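Side-chain contacts in DNA polymerase III, beta subunit (Eubacterium rectale, PDB 3T0P), which probably encircles DNA as a ring-shaped head-to-tail homodimer, tethering DNA polymerases and other proteins to it and giving them processivity: residues D269-L274 with L294-F299; P322-D327 with Y359-V364. All blocks are in the same frame, centred on the assembly; numbering follows the deposited sequence.

Contact 1: D269-L274 with L294-F299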
loop_
_atom_site.group_PDB
_atom_site.type_symbol
_atom_site.label_atom_id
_atom_site.label_comp_id
_atom_site.label_asym_id
_atom_site.label_seq_id
_atom_site.Cartn_x
_atom_site.Cartn_y
_atom_site.Cartn_z
ATOM N N ASP B 269 11.581 -18.708 1.382
ATOM C CA ASP B 269 11.035 -17.529 0.724
ATOM C C ASP B 269 11.646 -17.390 -0.699
ATOM O O ASP B 269 10.901 -17.148 -1.645
ATOM C CB ASP B 269 11.289 -16.302 1.600
ATOM C CG ASP B 269 10.747 -14.992 1.063
ATOM O OD1 ASP B 269 9.529 -14.936 0.744
ATOM O OD2 ASP B 269 11.522 -14.006 1.026
ATOM N N ARG B 270 12.959 -17.620 -0.859
ATOM C CA ARG B 270 13.647 -17.590 -2.174
ATOM C C ARG B 270 13.011 -18.590 -3.137
ATOM O O ARG B 270 12.742 -18.260 -4.269
ATOM C CB ARG B 270 15.137 -17.969 -2.036
ATOM C CG ARG B 270 16.021 -16.813 -1.739
ATOM C CD ARG B 270 17.495 -17.177 -1.866
ATOM N NE ARG B 270 18.009 -17.831 -0.666
ATOM C CZ ARG B 270 18.355 -17.205 0.457
ATOM N NH1 ARG B 270 18.212 -15.892 0.566
ATOM N NH2 ARG B 270 18.826 -17.893 1.488
ATOM N N ALA B 271 12.783 -19.812 -2.675
ATOM C CA ALA B 271 12.172 -20.878 -3.441
ATOM C C ALA B 271 10.780 -20.492 -3.984
ATOM O O ALA B 271 10.452 -20.884 -5.100
ATOM C CB ALA B 271 12.061 -22.124 -2.565
ATOM N N THR B 272 9.968 -19.735 -3.210
ATOM C CA THR B 272 8.620 -19.362 -3.659
ATOM C C THR B 272 8.579 -18.507 -4.908
ATOM O O THR B 272 7.537 -18.497 -5.558
ATOM C CB THR B 272 7.787 -18.643 -2.611
ATOM O OG1 THR B 272 8.388 -17.397 -2.290
ATOM C CG2 THR B 272 7.502 -19.492 -1.412
ATOM N N LEU B 273 9.671 -17.791 -5.254
ATOM C CA LEU B 273 9.682 -16.976 -6.471
ATOM C C LEU B 273 9.535 -17.867 -7.726
ATOM O O LEU B 273 9.058 -17.391 -8.747
ATOM C CB LEU B 273 10.924 -16.050 -6.568
ATOM C CG LEU B 273 12.304 -16.649 -6.903
ATOM C CD1 LEU B 273 12.522 -16.767 -8.400
ATOM C CD2 LEU B 273 13.413 -15.816 -6.289
ATOM N N LEU B 274 9.916 -19.149 -7.647
ATOM C CA LEU B 274 9.821 -20.041 -8.801
ATOM C C LEU B 274 8.411 -20.629 -8.998
ATOM O O LEU B 274 8.115 -21.167 -10.060
ATOM C CB LEU B 274 10.841 -21.165 -8.679
ATOM C CG LEU B 274 12.289 -20.748 -8.839
ATOM C CD1 LEU B 274 13.200 -21.879 -8.517
ATOM C CD2 LEU B 274 12.586 -20.255 -10.252
ATOM N N LEU B 294 17.685 -28.006 0.223
ATOM C CA LEU B 294 16.354 -27.603 -0.214
ATOM C C LEU B 294 16.326 -27.417 -1.710
ATOM O O LEU B 294 17.208 -26.775 -2.273
ATOM C CB LEU B 294 15.901 -26.310 0.485
ATOM C CG LEU B 294 15.803 -26.401 1.995
ATOM C CD1 LEU B 294 17.080 -25.866 2.633
ATOM C CD2 LEU B 294 14.624 -25.628 2.501
ATOM N N ARG B 295 15.318 -28.000 -2.352
ATOM C CA ARG B 295 15.125 -27.896 -3.802
ATOM C C ARG B 295 13.690 -27.592 -4.161
ATOM O O ARG B 295 12.743 -28.042 -3.481
ATOM C CB ARG B 295 15.510 -29.192 -4.534
ATOM C CG ARG B 295 16.949 -29.617 -4.380
ATOM C CD ARG B 295 17.227 -30.969 -5.014
ATOM N NE ARG B 295 16.409 -32.034 -4.428
ATOM C CZ ARG B 295 16.581 -33.330 -4.669
ATOM N NH1 ARG B 295 17.562 -33.739 -5.465
ATOM N NH2 ARG B 295 15.783 -34.229 -4.104
ATOM N N ILE B 296 13.548 -26.896 -5.290
ATOM C CA ILE B 296 12.287 -26.637 -5.915
ATOM C C ILE B 296 12.583 -26.534 -7.385
ATOM O O ILE B 296 13.677 -26.112 -7.768
ATOM C CB ILE B 296 11.542 -25.404 -5.308
ATOM C CG1 ILE B 296 10.026 -25.496 -5.548
ATOM C CG2 ILE B 296 12.142 -24.042 -5.759
ATOM C CD1 ILE B 296 9.186 -24.632 -4.538
ATOM N N ASN B 297 11.637 -26.949 -8.214
ATOM C CA ASN B 297 11.759 -26.802 -9.675
ATOM C C ASN B 297 10.372 -26.511 -10.233
ATOM O O ASN B 297 9.374 -26.965 -9.671
ATOM C CB ASN B 297 12.404 -28.020 -10.345
ATOM C CG ASN B 297 11.622 -29.251 -10.118
ATOM O OD1 ASN B 297 10.681 -29.551 -10.861
ATOM N ND2 ASN B 297 11.924 -29.918 -9.011
ATOM N N SER B 298 10.311 -25.712 -11.292
ATOM C CA SER B 298 9.081 -25.332 -11.981
ATOM C C SER B 298 9.387 -25.067 -13.448
ATOM O O SER B 298 10.515 -25.293 -13.887
ATOM C CB SER B 298 8.438 -24.114 -11.312
ATOM O OG SER B 298 9.142 -22.905 -11.563
ATOM N N PHE B 299 8.389 -24.576 -14.207
ATOM C CA PHE B 299 8.573 -24.189 -15.612
ATOM C C PHE B 299 9.517 -22.984 -15.713
ATOM O O PHE B 299 10.228 -22.870 -16.697
ATOM C CB PHE B 299 7.228 -23.894 -16.287
ATOM C CG PHE B 299 6.401 -25.148 -16.437
ATOM C CD1 PHE B 299 6.780 -26.151 -17.328
ATOM C CD2 PHE B 299 5.267 -25.348 -15.660
ATOM C CE1 PHE B 299 6.033 -27.327 -17.444
ATOM C CE2 PHE B 299 4.517 -26.528 -15.776
ATOM C CZ PHE B 299 4.904 -27.505 -16.669
#
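Apolar packing centres on Ile296, whose CG2 methyl is met by Ala271 and Leu274, three residues apart in the chain. Ile296 CG2 lies 3.7 Å from Ala271 CB and just as close to Leu274 CD1. The same methyl also touches the Ala271 carbonyl, with Ile296 CG2 3.6 Å from Ala271 O. With CG1 anti to the backbone N (chi1 -156°), CG2 falls between N and the carbonyl carbon, and this branch does most of the touching. Leu274 and Ile296 run alongside each other in opposite senses, and CD1 of the leucine meets CG2 of the isoleucine.

Polar contact is confined to the far end, where the hydroxyl of Ser298 donates to the Leu274 carbonyl through a short bond (Ser298 OG to Leu274 O 2.5 Å). The donor is tilted 32° out of the carbonyl plane. Ser298 OG is also bonded to the backbone N of Ile300, so the hydroxyl links the end of the first segment to the turn after the strand.

Within the first segment, Thr272 OG1 donates to Asp269 O at 2.6 Å, lying in the carbonyl plane, where it meets an oxygen lone pair. The outer flank belongs to the dimer: Arg270, salt-bridged to Glu305, reaches the Lys81 carbonyl of the second subunit, whose Phe106 packs on Leu274.

Helix 261-272 thus lies against one face of the antiparallel sheet holding strands 283-288, 291-297 and 302-308. This helix-on-sheet layer is characteristic of the DNA polymerase III beta subunit fold, here in the C-terminal domain where it meets the N-terminal domain of the other subunit.

Contact 2: P322-D327 with Y359-V364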
loop_
_atom_site.group_PDB
_atom_site.type_symbol
_atom_site.label_atom_id
_atom_site.label_comp_id
_atom_site.label_asym_id
_atom_site.label_seq_id
_atom_site.Cartn_x
_atom_site.Cartn_y
_atom_site.Cartn_z
ATOM N N PRO B 322 5.624 -24.716 0.728
ATOM C CA PRO B 322 6.494 -23.669 1.310
ATOM C C PRO B 322 5.748 -22.635 2.166
ATOM O O PRO B 322 6.288 -22.198 3.202
ATOM C CB PRO B 322 7.149 -23.001 0.088
ATOM C CG PRO B 322 6.508 -23.575 -1.108
ATOM C CD PRO B 322 5.785 -24.815 -0.740
ATOM N N LYS B 323 4.503 -22.293 1.771
ATOM C CA LYS B 323 3.648 -21.305 2.453
ATOM C C LYS B 323 3.491 -21.589 3.975
ATOM O O LYS B 323 3.615 -20.670 4.790
ATOM C CB LYS B 323 2.266 -21.269 1.793
ATOM C CG LYS B 323 1.287 -20.264 2.400
ATOM C CD LYS B 323 -0.160 -20.554 1.977
ATOM C CE LYS B 323 -1.093 -19.441 2.390
ATOM N NZ LYS B 323 -1.197 -19.296 3.869
ATOM N N PHE B 324 3.261 -22.857 4.334
ATOM C CA PHE B 324 3.063 -23.305 5.714
ATOM C C PHE B 324 4.306 -23.044 6.599
ATOM O O PHE B 324 4.178 -22.643 7.751
ATOM C CB PHE B 324 2.676 -24.787 5.735
ATOM C CG PHE B 324 1.395 -25.136 4.986
ATOM C CD1 PHE B 324 0.451 -24.156 4.682
ATOM C CD2 PHE B 324 1.135 -26.445 4.590
ATOM C CE1 PHE B 324 -0.731 -24.480 3.998
ATOM C CE2 PHE B 324 -0.043 -26.766 3.901
ATOM C CZ PHE B 324 -0.974 -25.783 3.627
ATOM N N PHE B 325 5.494 -23.225 6.042
ATOM C CA PHE B 325 6.721 -22.979 6.770
ATOM C C PHE B 325 6.974 -21.482 6.903
ATOM O O PHE B 325 7.369 -21.031 7.978
ATOM C CB PHE B 325 7.889 -23.671 6.061
ATOM C CG PHE B 325 8.296 -24.943 6.756
ATOM C CD1 PHE B 325 9.191 -24.918 7.823
ATOM C CD2 PHE B 325 7.736 -26.161 6.393
ATOM C CE1 PHE B 325 9.524 -26.091 8.500
ATOM C CE2 PHE B 325 8.063 -27.331 7.083
ATOM C CZ PHE B 325 8.972 -27.292 8.109
ATOM N N ILE B 326 6.775 -20.726 5.820
ATOM C CA ILE B 326 6.956 -19.280 5.788
ATOM C C ILE B 326 6.008 -18.642 6.830
ATOM O O ILE B 326 6.473 -17.896 7.694
ATOM C CB ILE B 326 6.736 -18.712 4.370
ATOM C CG1 ILE B 326 7.911 -19.059 3.451
ATOM C CG2 ILE B 326 6.537 -17.192 4.415
ATOM C CD1 ILE B 326 7.606 -19.000 1.955
ATOM N N ASP B 327 4.724 -19.012 6.817
ATOM C CA ASP B 327 3.748 -18.466 7.790
ATOM C C ASP B 327 4.206 -18.671 9.224
ATOM O O ASP B 327 4.185 -17.716 9.984
ATOM C CB ASP B 327 2.366 -19.118 7.639
ATOM C CG ASP B 327 1.585 -18.785 6.401
ATOM O OD1 ASP B 327 2.041 -17.897 5.626
ATOM O OD2 ASP B 327 0.521 -19.429 6.179
ATOM N N TYR B 359 4.290 -25.696 16.274
ATOM C CA TYR B 359 3.766 -25.541 14.922
ATOM C C TYR B 359 3.873 -26.915 14.256
ATOM O O TYR B 359 4.969 -27.467 14.132
ATOM C CB TYR B 359 4.466 -24.425 14.126
ATOM C CG TYR B 359 4.209 -23.058 14.711
ATOM C CD1 TYR B 359 3.044 -22.359 14.417
ATOM C CD2 TYR B 359 5.110 -22.477 15.599
ATOM C CE1 TYR B 359 2.771 -21.127 15.007
ATOM C CE2 TYR B 359 4.858 -21.238 16.177
ATOM C CZ TYR B 359 3.674 -20.580 15.902
ATOM O OH TYR B 359 3.430 -19.353 16.484
ATOM N N LEU B 360 2.720 -27.526 13.980
ATOM C CA LEU B 360 2.631 -28.846 13.329
ATOM C C LEU B 360 2.316 -28.595 11.870
ATOM O O LEU B 360 1.393 -27.856 11.586
ATOM C CB LEU B 360 1.543 -29.706 14.004
ATOM C CG LEU B 360 1.304 -31.141 13.504
ATOM C CD1 LEU B 360 0.527 -31.922 14.522
ATOM C CD2 LEU B 360 0.487 -31.180 12.187
ATOM N N ILE B 361 3.093 -29.147 10.956
ATOM C CA ILE B 361 2.856 -28.974 9.524
ATOM C C ILE B 361 2.811 -30.363 8.908
ATOM O O ILE B 361 3.711 -31.145 9.150
ATOM C CB ILE B 361 3.946 -28.047 8.863
ATOM C CG1 ILE B 361 3.966 -26.633 9.497
ATOM C CG2 ILE B 361 3.764 -27.959 7.346
ATOM C CD1 ILE B 361 5.313 -25.930 9.446
ATOM N N LEU B 362 1.776 -30.673 8.129
ATOM C CA LEU B 362 1.707 -31.956 7.448
ATOM C C LEU B 362 2.546 -31.878 6.185
ATOM O O LEU B 362 2.460 -30.898 5.453
ATOM C CB LEU B 362 0.272 -32.406 7.097
ATOM C CG LEU B 362 -0.694 -32.738 8.233
ATOM C CD1 LEU B 362 -2.066 -33.124 7.671
ATOM C CD2 LEU B 362 -0.177 -33.854 9.112
ATOM N N PRO B 363 3.364 -32.901 5.902
ATOM C CA PRO B 363 4.151 -32.873 4.679
ATOM C C PRO B 363 3.310 -33.293 3.472
ATOM O O PRO B 363 2.214 -33.833 3.627
ATOM C CB PRO B 363 5.248 -33.916 4.970
ATOM C CG PRO B 363 4.601 -34.896 5.819
ATOM C CD PRO B 363 3.591 -34.148 6.656
ATOM N N VAL B 364 3.899 -33.157 2.289
ATOM C CA VAL B 364 3.308 -33.578 1.036
ATOM C C VAL B 364 3.314 -35.098 0.972
ATOM O O VAL B 364 4.285 -35.757 1.356
ATOM C CB VAL B 364 4.087 -32.938 -0.125
ATOM C CG1 VAL B 364 3.887 -33.695 -1.428
ATOM C CG2 VAL B 364 3.698 -31.475 -0.271
#
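Phe324 leans on Ile361 mainly through its CB, 3.7 Å from the Ile361 CG2 methyl, which approaches the Phe324 ring obliquely near CD2. Next along the helix, Phe325 offers a ring face: Ile361 CD1 sits over its centre in a CH-pi contact, 3.9 Å from the centroid and 11° off the normal. The two branches of Ile361 thus serve different phenylalanines, since CG2 stands anti to the backbone N while CG1, carrying CD1, lies beside it (chi1 -60°). With an alanine in place of Phe325, Ile361 CD1 would probably lose its aromatic partner and a gap would open beside Phe320, whose ring meets that of Phe325 edge to face. Asp327, a turn beyond Lys323, takes the lysine ammonium group on the syn lone pair of OD2 (Lys323 NZ to Asp327 OD2 2.9 Å); the same oxygen is salt-bridged to Arg176, so two cations share it.

Helix 322-329 therefore rests on the sheet that joins strand 357-361 to strand 348-351 on one side and strand 176-184 on the other. Phe325 bridges from Cys348 and Ile350 of that sheet to Ile268 of helix 261-272.

Following the chain from the N terminus, helix 261-272 comes first, and contact 1 closes the loop that leaves it, runs through strand 283-288 and returns along strand 291-297. Contact 2 opens only afterwards: from helix 322-329 the chain passes through strands 336-341 and 348-351 before strand 357-361 closes a longer loop. The two loops are in series, neither nested nor crossing. Their helices meet where Thr272 CG2 packs 3.4 Å from Ile326 CD1. Through this pairing, contact 1 ties the C-terminal domain's four-stranded sheet, next to the subunit interface, to contact 2, which reaches the larger sheet continuing into the central domain.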